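Local atomic coordinates of microtubule-associated protein 1A/1B, light chain 3, putative (Trypanosoma brucei, PDB entry 3H9D), a protein that probably works in autophagy as a ubiquitin-like Atg8 protein, a member of a family that becomes attached to a membrane phospholipid. Residues P29-I34 and L53-L58; L58-F63 and A92-I97. All coordinates share one frame; numbering follows the deposited sequence.

Contact 1 (P29-I34 and L53-L58); sequences PDRLPI and LVPSDL
Leu32 pairs with Val54 where the two strands of the first beta-hairpin of this ubiquitin-like fold meet, an antiparallel contact where strand 31-38 begins and strand 51-55 ends. Two backbone bonds tie the pair: Leu32 N to Val54 O at 2.8 Å, well off straight at 138°, and Val54 N to Leu32 O at 2.9 Å, nearly linear. Beyond the paired strands, Ser56 N reaches Asp30 O at 3.1 Å and ties the start of the Pro55-Leu58 turn to the residue just before strand 31-38. One water bridges Asp30 O and, weakly, Asp57 OD2. On the face carrying Arg31 and Pro55, the arginine chain bends at chi2 (-141°) and runs beside the proline, with Pro55 CG over one face of the guanidinium, 3.8 Å above its plane and displaced toward the rim. In that plane NH1 donates to Leu53 O at 3.0 Å, an almost straight bond of 163° that fixes the group's rotation. On the opposite face, with Leu32 and Val54, Ile34 CD1 rests on Val54 CG2 at 4.0 Å; Leu32 CD1 reaches past the strand end to Ser56 OG. Leu32 also packs on Ala95 and Tyr98 of helix 94-101, while Pro33 and Leu53 meet Val24 of helix 14-27.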
ATOM      1  N   PRO A  29     -15.597  -8.319 -20.813  1.00 52.46           N
ATOM      2  CA  PRO A  29     -15.574  -6.922 -21.260  1.00 51.10           C
ATOM      3  C   PRO A  29     -16.787  -6.114 -20.778  1.00 49.73           C
ATOM      4  O   PRO A  29     -16.731  -4.879 -20.725  1.00 49.22           O
ATOM      5  CB  PRO A  29     -15.586  -7.047 -22.789  1.00 50.87           C
ATOM      6  CG  PRO A  29     -16.241  -8.346 -23.053  1.00 51.42           C
ATOM      7  CD  PRO A  29     -15.801  -9.246 -21.945  1.00 52.63           C
ATOM      8  N   ASP A  30     -17.864  -6.815 -20.427  1.00 47.62           N
ATOM      9  CA  ASP A  30     -19.079  -6.169 -19.931  1.00 46.26           C
ATOM     10  C   ASP A  30     -19.007  -5.767 -18.449  1.00 44.71           C
ATOM     11  O   ASP A  30     -19.954  -5.179 -17.914  1.00 44.96           O
ATOM     12  CB  ASP A  30     -20.321  -7.039 -20.219  1.00 46.83           C
ATOM     13  CG  ASP A  30     -20.201  -8.477 -19.681  1.00 46.77           C
ATOM     14  OD1 ASP A  30     -21.242  -9.034 -19.273  1.00 46.02           O
ATOM     15  OD2 ASP A  30     -19.091  -9.064 -19.679  1.00 46.78           O
ATOM     16  N   ARG A  31     -17.878  -6.064 -17.799  1.00 42.89           N
ATOM     17  CA  ARG A  31     -17.737  -5.886 -16.341  1.00 39.68           C
ATOM     18  C   ARG A  31     -16.653  -4.897 -15.911  1.00 37.89           C
ATOM     19  O   ARG A  31     -15.776  -4.511 -16.700  1.00 37.57           O
ATOM     20  CB  ARG A  31     -17.529  -7.232 -15.636  1.00 39.38           C
ATOM     21  CG  ARG A  31     -18.484  -8.303 -16.098  1.00 37.35           C
ATOM     22  CD  ARG A  31     -18.958  -9.183 -14.981  1.00 39.47           C
ATOM     23  NE  ARG A  31     -20.171  -9.873 -15.397  1.00 38.98           N
ATOM     24  CZ  ARG A  31     -21.138 -10.275 -14.582  1.00 39.68           C
ATOM     25  NH1 ARG A  31     -21.057 -10.056 -13.277  1.00 40.92           N
ATOM     26  NH2 ARG A  31     -22.205 -10.882 -15.084  1.00 36.57           N
ATOM     27  N   LEU A  32     -16.736  -4.489 -14.645  1.00 35.45           N
ATOM     28  CA  LEU A  32     -15.804  -3.526 -14.069  1.00 32.01           C
ATOM     29  C   LEU A  32     -15.171  -4.121 -12.821  1.00 30.01           C
ATOM     30  O   LEU A  32     -15.882  -4.618 -11.947  1.00 30.22           O
ATOM     31  CB  LEU A  32     -16.524  -2.214 -13.739  1.00 31.05           C
ATOM     32  CG  LEU A  32     -17.216  -1.502 -14.895  1.00 28.83           C
ATOM     33  CD1 LEU A  32     -18.172  -0.469 -14.348  1.00 24.77           C
ATOM     34  CD2 LEU A  32     -16.188  -0.867 -15.827  1.00 25.61           C
ATOM     35  N   PRO A  33     -13.828  -4.090 -12.739  1.00 28.95           N
ATOM     36  CA  PRO A  33     -13.141  -4.713 -11.604  1.00 26.60           C
ATOM     37  C   PRO A  33     -13.128  -3.810 -10.372  1.00 25.48           C
ATOM     38  O   PRO A  33     -12.565  -2.711 -10.395  1.00 25.24           O
ATOM     39  CB  PRO A  33     -11.735  -4.962 -12.146  1.00 25.70           C
ATOM     40  CG  PRO A  33     -11.529  -3.916 -13.174  1.00 26.27           C
ATOM     41  CD  PRO A  33     -12.881  -3.501 -13.705  1.00 27.95           C
ATOM     42  N   ILE A  34     -13.768  -4.284  -9.313  1.00 23.28           N
ATOM     43  CA  ILE A  34     -13.985  -3.499  -8.109  1.00 23.15           C
ATOM     44  C   ILE A  34     -13.348  -4.179  -6.891  1.00 21.99           C
ATOM     45  O   ILE A  34     -13.491  -5.392  -6.696  1.00 19.59           O
ATOM     46  CB  ILE A  34     -15.526  -3.221  -7.902  1.00 23.42           C
ATOM     47  CG1 ILE A  34     -15.943  -1.915  -8.584  1.00 22.18           C
ATOM     48  CG2 ILE A  34     -15.915  -3.152  -6.436  1.00 22.53           C
ATOM     49  CD1 ILE A  34     -16.159  -2.026 -10.082  1.00 16.68           C
ATOM     50  N   LEU A  53     -16.640  -8.279  -9.976  1.00 31.06           N
ATOM     51  CA  LEU A  53     -16.680  -8.066 -11.403  1.00 30.54           C
ATOM     52  C   LEU A  53     -18.106  -7.603 -11.649  1.00 30.35           C
ATOM     53  O   LEU A  53     -19.026  -8.411 -11.726  1.00 30.41           O
ATOM     54  CB  LEU A  53     -16.349  -9.373 -12.129  1.00 30.97           C
ATOM     55  CG  LEU A  53     -14.874  -9.814 -12.228  1.00 33.36           C
ATOM     56  CD1 LEU A  53     -14.078  -9.795 -10.903  1.00 28.78           C
ATOM     57  CD2 LEU A  53     -14.795 -11.180 -12.859  1.00 31.29           C
ATOM     58  N   VAL A  54     -18.269  -6.283 -11.735  1.00 30.04           N
ATOM     59  CA  VAL A  54     -19.569  -5.617 -11.630  1.00 28.82           C
ATOM     60  C   VAL A  54     -20.102  -5.251 -13.016  1.00 29.38           C
ATOM     61  O   VAL A  54     -19.411  -4.564 -13.778  1.00 28.78           O
ATOM     62  CB  VAL A  54     -19.468  -4.329 -10.727  1.00 28.43           C
ATOM     63  CG1 VAL A  54     -20.799  -3.562 -10.659  1.00 25.82           C
ATOM     64  CG2 VAL A  54     -18.983  -4.686  -9.330  1.00 25.06           C
ATOM     65  N   PRO A  55     -21.334  -5.709 -13.343  1.00 29.75           N
ATOM     66  CA  PRO A  55     -21.983  -5.329 -14.604  1.00 30.77           C
ATOM     67  C   PRO A  55     -21.938  -3.815 -14.777  1.00 32.22           C
ATOM     68  O   PRO A  55     -22.382  -3.081 -13.894  1.00 33.01           O
ATOM     69  CB  PRO A  55     -23.426  -5.801 -14.413  1.00 29.92           C
ATOM     70  CG  PRO A  55     -23.337  -6.932 -13.454  1.00 29.34           C
ATOM     71  CD  PRO A  55     -22.178  -6.612 -12.536  1.00 29.56           C
ATOM     72  N   SER A  56     -21.389  -3.360 -15.896  1.00 34.75           N
ATOM     73  CA  SER A  56     -21.143  -1.931 -16.128  1.00 37.17           C
ATOM     74  C   SER A  56     -22.414  -1.090 -16.297  1.00 38.51           C
ATOM     75  O   SER A  56     -22.338   0.128 -16.486  1.00 39.22           O
ATOM     76  CB  SER A  56     -20.242  -1.764 -17.348  1.00 37.49           C
ATOM     77  OG  SER A  56     -19.674  -0.466 -17.385  1.00 41.49           O
ATOM     78  N   ASP A  57     -23.570  -1.755 -16.231  1.00 39.78           N
ATOM     79  CA  ASP A  57     -24.892  -1.129 -16.343  1.00 40.63           C
ATOM     80  C   ASP A  57     -25.533  -0.852 -14.978  1.00 40.15           C
ATOM     81  O   ASP A  57     -26.678  -0.383 -14.900  1.00 41.53           O
ATOM     82  CB  ASP A  57     -25.829  -2.020 -17.175  1.00 40.72           C
ATOM     83  CG  ASP A  57     -25.790  -3.471 -16.739  1.00 43.84           C
ATOM     84  OD1 ASP A  57     -26.863  -4.066 -16.507  1.00 47.27           O
ATOM     85  OD2 ASP A  57     -24.677  -4.027 -16.624  1.00 49.36           O
ATOM     86  N   LEU A  58     -24.797  -1.141 -13.907  1.00 38.35           N
ATOM     87  CA  LEU A  58     -25.301  -0.938 -12.562  1.00 36.76           C
ATOM     88  C   LEU A  58     -25.146   0.501 -12.088  1.00 36.49           C
ATOM     89  O   LEU A  58     -24.187   1.191 -12.440  1.00 35.76           O
ATOM     90  CB  LEU A  58     -24.627  -1.905 -11.584  1.00 37.10           C
ATOM     91  CG  LEU A  58     -25.391  -3.180 -11.210  1.00 34.64           C
ATOM     92  CD1 LEU A  58     -25.936  -3.931 -12.416  1.00 34.31           C
ATOM     93  CD2 LEU A  58     -24.549  -4.096 -10.345  1.00 34.09           C
TER
HETATM   94  O   HOH W   1     -22.638  -4.117 -19.259  1.00 46.39           O

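Contact 2 (L58-F63 and A92-I97); sequences LTVGQF and AQMADI
Leu58 and Met94 bring together the starts of helices 60-71 and 94-101 in the ubiquitin-like fold, through a short backbone bridge centred on Thr59 and Gln93. Met94 N donates to Leu58 O at 2.9 Å and Val60 N to Ala92 O at 2.7 Å, so each segment gives one N-H and one carbonyl just where its helix begins. With the backbones set this close, the side chains fit as bumps and hollows. The main bump is Met94, bent at both chi2 and chi3 into a hook. Its CG passes beside Thr59 O, SD lies against Phe63 CB and Val60 CG2, and the terminal CE meets the Phe63 ring obliquely, 3.9 Å from CD2. Met94 SD is 5.0 Å from the centroid of the Phe63 ring and oblique to it, a Met-aromatic contact. Further along, the roles reverse: Val60 sends its CG2 branch into a hollow walled by Ala92 CB, Met94 SD and Ile97 CG1. Phe63 and Met94 also touch Ile34 of strand 31-38 and Met110 of strand 108-113, which seats this layer on the sheet. At the outer edge Gln93 folds back at chi2 (-57°), bringing its amide across the methyl group of Thr59, with NE2 3.6 Å from CG2. Thr59 itself N-caps helix 60-71 in a capping box with Gln62. Thr59 OG1 accepts from Gln62 N, and in return Gln62 OE1 is gripped twice, by Thr59 N at 2.9 Å and by Thr59 OG1 at 3.0 Å.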
ATOM      1  N   LEU A  58     -24.797  -1.141 -13.907  1.00 38.35           N
ATOM      2  CA  LEU A  58     -25.301  -0.938 -12.562  1.00 36.76           C
ATOM      3  C   LEU A  58     -25.146   0.501 -12.088  1.00 36.49           C
ATOM      4  O   LEU A  58     -24.187   1.191 -12.440  1.00 35.76           O
ATOM      5  CB  LEU A  58     -24.627  -1.905 -11.584  1.00 37.10           C
ATOM      6  CG  LEU A  58     -25.391  -3.180 -11.210  1.00 34.64           C
ATOM      7  CD1 LEU A  58     -25.936  -3.931 -12.416  1.00 34.31           C
ATOM      8  CD2 LEU A  58     -24.549  -4.096 -10.345  1.00 34.09           C
ATOM      9  N   THR A  59     -26.127   0.955 -11.312  1.00 35.65           N
ATOM     10  CA  THR A  59     -25.993   2.197 -10.565  1.00 34.07           C
ATOM     11  C   THR A  59     -25.281   1.865  -9.258  1.00 32.54           C
ATOM     12  O   THR A  59     -25.157   0.689  -8.890  1.00 31.20           O
ATOM     13  CB  THR A  59     -27.362   2.848 -10.250  1.00 33.96           C
ATOM     14  OG1 THR A  59     -28.203   1.910  -9.565  1.00 35.63           O
ATOM     15  CG2 THR A  59     -28.047   3.325 -11.524  1.00 35.23           C
ATOM     16  N   VAL A  60     -24.816   2.892  -8.556  1.00 31.65           N
ATOM     17  CA  VAL A  60     -24.278   2.702  -7.215  1.00 30.32           C
ATOM     18  C   VAL A  60     -25.303   1.955  -6.361  1.00 30.40           C
ATOM     19  O   VAL A  60     -24.965   0.966  -5.724  1.00 30.50           O
ATOM     20  CB  VAL A  60     -23.828   4.046  -6.566  1.00 30.72           C
ATOM     21  CG1 VAL A  60     -23.592   3.894  -5.051  1.00 26.94           C
ATOM     22  CG2 VAL A  60     -22.581   4.580  -7.264  1.00 28.12           C
ATOM     23  N   GLY A  61     -26.556   2.406  -6.396  1.00 30.84           N
ATOM     24  CA  GLY A  61     -27.636   1.784  -5.626  1.00 31.32           C
ATOM     25  C   GLY A  61     -27.833   0.292  -5.854  1.00 31.45           C
ATOM     26  O   GLY A  61     -28.137  -0.451  -4.917  1.00 30.80           O
ATOM     27  N   GLN A  62     -27.672  -0.145  -7.101  1.00 31.40           N
ATOM     28  CA  GLN A  62     -27.764  -1.567  -7.431  1.00 31.49           C
ATOM     29  C   GLN A  62     -26.570  -2.378  -6.928  1.00 31.00           C
ATOM     30  O   GLN A  62     -26.759  -3.467  -6.384  1.00 30.91           O
ATOM     31  CB  GLN A  62     -27.928  -1.764  -8.937  1.00 32.75           C
ATOM     32  CG  GLN A  62     -29.313  -1.445  -9.462  1.00 34.89           C
ATOM     33  CD  GLN A  62     -29.322  -1.276 -10.964  1.00 40.58           C
ATOM     34  OE1 GLN A  62     -28.741  -0.330 -11.494  1.00 43.39           O
ATOM     35  NE2 GLN A  62     -29.985  -2.192 -11.660  1.00 44.03           N
ATOM     36  N   PHE A  63     -25.350  -1.866  -7.120  1.00 31.29           N
ATOM     37  CA  PHE A  63     -24.153  -2.539  -6.576  1.00 31.42           C
ATOM     38  C   PHE A  63     -24.259  -2.706  -5.058  1.00 30.99           C
ATOM     39  O   PHE A  63     -23.895  -3.746  -4.519  1.00 31.82           O
ATOM     40  CB  PHE A  63     -22.841  -1.836  -6.958  1.00 30.83           C
ATOM     41  CG  PHE A  63     -21.626  -2.384  -6.226  1.00 34.39           C
ATOM     42  CD1 PHE A  63     -21.191  -3.700  -6.444  1.00 32.73           C
ATOM     43  CD2 PHE A  63     -20.934  -1.594  -5.297  1.00 34.01           C
ATOM     44  CE1 PHE A  63     -20.085  -4.225  -5.754  1.00 34.25           C
ATOM     45  CE2 PHE A  63     -19.817  -2.107  -4.602  1.00 33.86           C
ATOM     46  CZ  PHE A  63     -19.395  -3.429  -4.831  1.00 32.41           C
ATOM     47  N   ALA A  92     -25.795   7.536  -8.888  1.00 39.33           N
ATOM     48  CA  ALA A  92     -24.647   7.537  -9.786  1.00 37.20           C
ATOM     49  C   ALA A  92     -24.488   6.204 -10.517  1.00 36.85           C
ATOM     50  O   ALA A  92     -24.888   5.147 -10.018  1.00 34.80           O
ATOM     51  CB  ALA A  92     -23.385   7.898  -9.028  1.00 37.29           C
ATOM     52  N   GLN A  93     -23.915   6.271 -11.714  1.00 37.03           N
ATOM     53  CA  GLN A  93     -23.670   5.088 -12.519  1.00 37.24           C
ATOM     54  C   GLN A  93     -22.320   4.519 -12.122  1.00 36.67           C
ATOM     55  O   GLN A  93     -21.315   5.225 -12.188  1.00 36.65           O
ATOM     56  CB  GLN A  93     -23.641   5.453 -14.009  1.00 38.50           C
ATOM     57  CG  GLN A  93     -24.895   6.151 -14.550  1.00 41.71           C
ATOM     58  CD  GLN A  93     -26.183   5.353 -14.344  1.00 46.51           C
ATOM     59  OE1 GLN A  93     -27.244   5.935 -14.091  1.00 48.32           O
ATOM     60  NE2 GLN A  93     -26.099   4.020 -14.461  1.00 44.66           N
ATOM     61  N   MET A  94     -22.285   3.250 -11.714  1.00 35.75           N
ATOM     62  CA  MET A  94     -21.012   2.613 -11.354  1.00 34.39           C
ATOM     63  C   MET A  94     -19.913   2.932 -12.371  1.00 34.25           C
ATOM     64  O   MET A  94     -18.778   3.236 -11.993  1.00 33.51           O
ATOM     65  CB  MET A  94     -21.171   1.099 -11.189  1.00 33.85           C
ATOM     66  CG  MET A  94     -21.755   0.680  -9.842  1.00 32.04           C
ATOM     67  SD  MET A  94     -20.743   1.189  -8.437  1.00 32.44           S
ATOM     68  CE  MET A  94     -19.373   0.025  -8.539  1.00 26.73           C
ATOM     69  N   ALA A  95     -20.283   2.909 -13.651  1.00 33.86           N
ATOM     70  CA  ALA A  95     -19.354   3.077 -14.767  1.00 33.42           C
ATOM     71  C   ALA A  95     -18.837   4.508 -14.951  1.00 34.11           C
ATOM     72  O   ALA A  95     -17.842   4.718 -15.652  1.00 34.90           O
ATOM     73  CB  ALA A  95     -19.998   2.576 -16.042  1.00 34.65           C
ATOM     74  N   ASP A  96     -19.523   5.482 -14.343  1.00 33.95           N
ATOM     75  CA  ASP A  96     -19.011   6.854 -14.214  1.00 33.69           C
ATOM     76  C   ASP A  96     -18.023   6.945 -13.052  1.00 32.97           C
ATOM     77  O   ASP A  96     -16.992   7.614 -13.154  1.00 32.13           O
ATOM     78  CB  ASP A  96     -20.150   7.861 -13.984  1.00 33.22           C
ATOM     79  CG  ASP A  96     -20.961   8.162 -15.254  1.00 37.18           C
ATOM     80  OD1 ASP A  96     -20.493   7.877 -16.384  1.00 36.76           O
ATOM     81  OD2 ASP A  96     -22.081   8.707 -15.105  1.00 37.69           O
ATOM     82  N   ILE A  97     -18.365   6.289 -11.942  1.00 32.75           N
ATOM     83  CA  ILE A  97     -17.494   6.195 -10.766  1.00 33.58           C
ATOM     84  C   ILE A  97     -16.198   5.470 -11.126  1.00 34.14           C
ATOM     85  O   ILE A  97     -15.115   5.882 -10.714  1.00 36.05           O
ATOM     86  CB  ILE A  97     -18.204   5.485  -9.560  1.00 33.46           C
ATOM     87  CG1 ILE A  97     -19.613   6.053  -9.321  1.00 32.25           C
ATOM     88  CG2 ILE A  97     -17.359   5.559  -8.286  1.00 30.58           C
ATOM     89  CD1 ILE A  97     -19.665   7.538  -8.944  1.00 30.32           C
TER

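How the contacts relate
After helix 14-27 the chain enters strand 31-38 and returns along strand 51-55, where contact 1 closes the first loop. Leu58 ends that contact and begins contact 2, so the two stand in series, neither enclosing nor crossing the other. The second loop then runs through helix 60-71 and strands 80-83 and 86-87 before helix 94-101 closes it. Across the junction the contacts share one packed layer: Ser56 OG meets Ala95 CB, and Val54 CG2 meets the Phe63 ring. Strand 108-113, arriving last, supplies Leu108 and Met110 to both. Together the contacts join the hairpin, both helices on this face and the middle of the sheet.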